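Local structure of transcriptional regulator containing CBS domains (6UOF) at residues F17-E20 with T21-V24; V100-S103 with N104-L108. The protein probably regulates transcription in Streptococcus pneumoniae, the piece described being its pair of CBS domains, a module that in many proteins senses adenine nucleotides. One frame throughout, in Å; residues are numbered along the deposited sequence.

Both interactions are tight turns of type I that reverse the chain at the end of a strand, one in each CBS domain. Interaction 1 (17-20 with 21-24) lies at the surface and carries strand 18-19 towards helix 24-34; an aspartate and two waters do most of its work. Interaction 2 (100-103 with 104-108) is partly buried and closes the hairpin of strands 97-101 and 107-112, where valine and leucine packing joins backbone pairing and the polar side chains gather at the turn. Their centres lie about 18 Å apart, yet the two touch: Phe17 CB packs against Leu107 CD2 at 3.9 Å, linking the two CBS domains.

Interaction 1. Residues F17-E20 with T21-V24; sequences FLRE and TDTV
Asp22 folds its carboxylate back over the strand end it has just left, and OD2 takes the backbone N-H of Arg19 at 2.8 Å in a nearly straight bond (167°), met from above the carboxylate plane. With CG beside its own backbone N (chi1 -72°), Asp22 brings the acid over Arg19, while its N returns a bond to Arg19 O at 2.9 Å and closes a type I turn from Arg19 to Asp22. The close-packed side is here: CD2 of the buried Leu18 lies 3.6 Å from Asp22 OD2, and Arg19 CB is at 3.5 Å from the same oxygen.

The outer side is looser and wet. One water bridges Phe17 O and Asp22 OD2, giving that oxygen a second donor; another accepts from Arg19 NH2 and donates to Asp22 OD1, so the two charged groups meet through a water and not in a direct salt bridge. The guanidinium instead turns one face to the edge of the Phe17 ring, whose CE2 sits over its centre, 3.9 Å above the guanidinium plane.

Leu18 pairs with Pro40 and Ile42 of the parallel strand 39-42 and packs on Val52, whereas Thr23, the N-cap, starts helix 24-34.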
loop_
_atom_site.group_PDB
_atom_site.type_symbol
_atom_site.label_atom_id
_atom_site.label_comp_id
_atom_site.label_asym_id
_atom_site.label_seq_id
_atom_site.Cartn_x
_atom_site.Cartn_y
_atom_site.Cartn_z
ATOM N N PHE A 17 4.918 -2.253 5.480
ATOM C CA PHE A 17 5.059 -2.845 4.136
ATOM C C PHE A 17 5.445 -4.302 4.327
ATOM O O PHE A 17 5.935 -4.688 5.395
ATOM C CB PHE A 17 6.108 -2.125 3.286
ATOM C CG PHE A 17 7.515 -2.322 3.788
ATOM C CD1 PHE A 17 8.026 -1.563 4.833
ATOM C CD2 PHE A 17 8.331 -3.282 3.209
ATOM C CE1 PHE A 17 9.314 -1.778 5.296
ATOM C CE2 PHE A 17 9.623 -3.492 3.671
ATOM C CZ PHE A 17 10.107 -2.741 4.714
ATOM N N LEU A 18 5.200 -5.089 3.285
ATOM C CA LEU A 18 5.633 -6.506 3.292
ATOM C C LEU A 18 6.561 -6.787 2.120
ATOM O O LEU A 18 6.557 -6.037 1.149
ATOM C CB LEU A 18 4.407 -7.413 3.229
ATOM C CG LEU A 18 3.713 -7.553 4.584
ATOM C CD1 LEU A 18 2.234 -7.756 4.443
ATOM C CD2 LEU A 18 4.341 -8.643 5.429
ATOM N N ARG A 19 7.393 -7.798 2.304
ATOM C CA ARG A 19 8.268 -8.284 1.214
ATOM C C ARG A 19 7.574 -9.487 0.578
ATOM O O ARG A 19 6.844 -10.229 1.301
ATOM C CB ARG A 19 9.655 -8.611 1.759
ATOM C CG ARG A 19 10.369 -7.367 2.274
ATOM C CD ARG A 19 11.819 -7.609 2.666
ATOM N NE ARG A 19 12.599 -6.364 2.881
ATOM C CZ ARG A 19 12.816 -5.778 4.047
ATOM N NH1 ARG A 19 13.472 -4.633 4.088
ATOM N NH2 ARG A 19 12.358 -6.311 5.167
ATOM N N GLU A 20 7.796 -9.702 -0.713
ATOM C CA GLU A 20 7.043 -10.794 -1.379
ATOM C C GLU A 20 7.471 -12.150 -0.799
ATOM O O GLU A 20 6.681 -13.115 -0.930
ATOM C CB GLU A 20 7.127 -10.630 -2.891
ATOM C CG GLU A 20 8.464 -11.003 -3.433
ATOM C CD GLU A 20 8.614 -11.018 -4.945
ATOM O OE1 GLU A 20 7.656 -10.691 -5.658
ATOM O OE2 GLU A 20 9.692 -11.382 -5.392
ATOM N N THR A 21 8.646 -12.223 -0.159
ATOM C CA THR A 21 9.189 -13.448 0.490
ATOM C C THR A 21 8.792 -13.534 1.971
ATOM O O THR A 21 9.136 -14.546 2.605
ATOM C CB THR A 21 10.701 -13.548 0.281
ATOM O OG1 THR A 21 11.239 -12.269 0.624
ATOM C CG2 THR A 21 11.053 -13.910 -1.143
ATOM N N ASP A 22 8.134 -12.505 2.508
ATOM C CA ASP A 22 7.517 -12.636 3.851
ATOM C C ASP A 22 6.358 -13.641 3.744
ATOM O O ASP A 22 5.983 -14.031 2.614
ATOM C CB ASP A 22 7.030 -11.281 4.380
ATOM C CG ASP A 22 8.129 -10.305 4.808
ATOM O OD1 ASP A 22 9.183 -10.775 5.252
ATOM O OD2 ASP A 22 7.893 -9.077 4.726
ATOM N N THR A 23 5.790 -14.034 4.879
ATOM C CA THR A 23 4.703 -15.041 4.915
ATOM C C THR A 23 3.393 -14.407 5.380
ATOM O O THR A 23 3.367 -13.261 5.868
ATOM C CB THR A 23 5.097 -16.198 5.836
ATOM O OG1 THR A 23 5.146 -15.649 7.154
ATOM C CG2 THR A 23 6.405 -16.852 5.446
ATOM N N VAL A 24 2.327 -15.182 5.236
ATOM C CA VAL A 24 0.990 -14.737 5.713
ATOM C C VAL A 24 1.067 -14.499 7.230
ATOM O O VAL A 24 0.482 -13.499 7.691
ATOM C CB VAL A 24 -0.082 -15.762 5.307
ATOM C CG1 VAL A 24 -1.374 -15.600 6.099
ATOM C CG2 VAL A 24 -0.346 -15.682 3.813
HETATM O O HOH W 1 7.846 -6.967 6.358
HETATM O O HOH W 2 10.923 -8.687 5.976
#

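Interaction 2. Residues V100-S103 with N104-L108; sequences VVRS and NQTLL
The turn of a beta hairpin brings Arg102 against Thr106 and Leu108, across the end of strands 97-101 and 107-112. Arg102 NH1 donates to Thr106 OG1 at 2.9 Å, with the hydroxyl oxygen close to the guanidinium plane, while Leu108 CD2 sits over the centre of one guanidinium face, 3.5 Å above it. The arginine chain, extended from CG to NE, carries the guanidinium to both and crosses the leucine at about a right angle. A water accepts from NH1 and donates to Leu107 O, tying the group to the strand backbone as well.

Thr106 OG1 in turn donates a hydrogen bond to Asn104 OD1 at 2.7 Å. That oxygen also accepts from Thr106 N, which makes an Asx turn, and the two bonds fix the amide beside Arg102, its plane 87° from the guanidinium.

This is the antiparallel hairpin of the second CBS domain: Val101 and Leu107 form a non-hydrogen-bonded pair, flanked by Leu108 N to Val100 O and Arg102 N to Thr106 O, and a type I turn from Arg102 to Gln105 reverses the chain. Gln105, bent at chi2 (-60°), curls back to place NE2 3.0 Å from Ser103 O, a donor lying well above that carbonyl's plane.

Away from the turn the contact becomes apolar. On the face of Arg102, Val100 CG1 meets Leu108 CD1 at 4.1 Å; on the other face Val101 and Leu107 pack on Val48 of the first CBS domain, where Leu107 also touches Pro40 and Ile42.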
loop_
_atom_site.group_PDB
_atom_site.type_symbol
_atom_site.label_atom_id
_atom_site.label_comp_id
_atom_site.label_asym_id
_atom_site.label_seq_id
_atom_site.Cartn_x
_atom_site.Cartn_y
_atom_site.Cartn_z
ATOM N N VAL A 100 2.784 4.825 -2.894
ATOM C CA VAL A 100 3.529 5.980 -3.458
ATOM C C VAL A 100 4.878 5.442 -3.925
ATOM O O VAL A 100 5.560 4.813 -3.104
ATOM C CB VAL A 100 3.694 7.100 -2.414
ATOM C CG1 VAL A 100 4.433 8.297 -2.988
ATOM C CG2 VAL A 100 2.345 7.525 -1.838
ATOM N N VAL A 101 5.244 5.733 -5.173
ATOM C CA VAL A 101 6.495 5.167 -5.745
ATOM C C VAL A 101 7.317 6.250 -6.434
ATOM O O VAL A 101 6.783 7.283 -6.857
ATOM C CB VAL A 101 6.179 4.036 -6.748
ATOM C CG1 VAL A 101 5.487 2.868 -6.075
ATOM C CG2 VAL A 101 5.406 4.523 -7.961
ATOM N N ARG A 102 8.605 5.953 -6.545
ATOM C CA ARG A 102 9.513 6.751 -7.398
ATOM C C ARG A 102 9.223 6.416 -8.870
ATOM O O ARG A 102 8.476 5.463 -9.149
ATOM C CB ARG A 102 10.965 6.393 -7.080
ATOM C CG ARG A 102 11.378 6.629 -5.638
ATOM C CD ARG A 102 12.885 6.424 -5.507
ATOM N NE ARG A 102 13.365 6.628 -4.152
ATOM C CZ ARG A 102 13.359 5.718 -3.181
ATOM N NH1 ARG A 102 12.880 4.504 -3.390
ATOM N NH2 ARG A 102 13.836 6.038 -1.986
ATOM N N SER A 103 9.820 7.176 -9.788
ATOM C CA SER A 103 9.677 6.942 -11.252
ATOM C C SER A 103 10.061 5.495 -11.606
ATOM O O SER A 103 9.428 4.924 -12.522
ATOM C CB SER A 103 10.490 7.962 -12.018
ATOM O OG SER A 103 10.471 7.728 -13.425
ATOM N N ASN A 104 11.016 4.905 -10.880
ATOM C CA ASN A 104 11.457 3.511 -11.162
ATOM C C ASN A 104 10.574 2.471 -10.457
ATOM O O ASN A 104 10.948 1.292 -10.421
ATOM C CB ASN A 104 12.921 3.289 -10.792
ATOM C CG ASN A 104 13.186 3.326 -9.307
ATOM O OD1 ASN A 104 12.292 3.598 -8.519
ATOM N ND2 ASN A 104 14.427 3.038 -8.927
ATOM N N GLN A 105 9.427 2.898 -9.922
ATOM C CA GLN A 105 8.405 2.014 -9.298
ATOM C C GLN A 105 8.854 1.440 -7.951
ATOM O O GLN A 105 8.161 0.558 -7.423
ATOM C CB GLN A 105 7.936 0.933 -10.280
ATOM C CG GLN A 105 7.577 1.493 -11.652
ATOM C CD GLN A 105 6.471 2.514 -11.572
ATOM O OE1 GLN A 105 5.331 2.182 -11.264
ATOM N NE2 GLN A 105 6.784 3.766 -11.868
ATOM N N THR A 106 9.923 1.971 -7.349
ATOM C CA THR A 106 10.304 1.524 -5.982
ATOM C C THR A 106 9.449 2.257 -4.933
ATOM O O THR A 106 9.001 3.417 -5.168
ATOM C CB THR A 106 11.805 1.705 -5.711
ATOM O OG1 THR A 106 12.144 3.088 -5.863
ATOM C CG2 THR A 106 12.655 0.838 -6.618
ATOM N N LEU A 107 9.205 1.578 -3.819
ATOM C CA LEU A 107 8.267 2.080 -2.780
ATOM C C LEU A 107 8.829 3.239 -1.947
ATOM O O LEU A 107 9.932 3.110 -1.399
ATOM C CB LEU A 107 7.900 0.922 -1.849
ATOM C CG LEU A 107 6.846 1.241 -0.786
ATOM C CD1 LEU A 107 5.500 1.557 -1.419
ATOM C CD2 LEU A 107 6.713 0.093 0.187
ATOM N N LEU A 108 8.005 4.277 -1.786
ATOM C CA LEU A 108 8.266 5.398 -0.853
ATOM C C LEU A 108 7.351 5.261 0.368
ATOM O O LEU A 108 7.774 5.603 1.489
ATOM C CB LEU A 108 8.009 6.727 -1.560
ATOM C CG LEU A 108 9.027 7.100 -2.634
ATOM C CD1 LEU A 108 8.538 8.302 -3.414
ATOM C CD2 LEU A 108 10.390 7.348 -2.014
HETATM O O HOH W 3 12.460 1.869 -1.799
#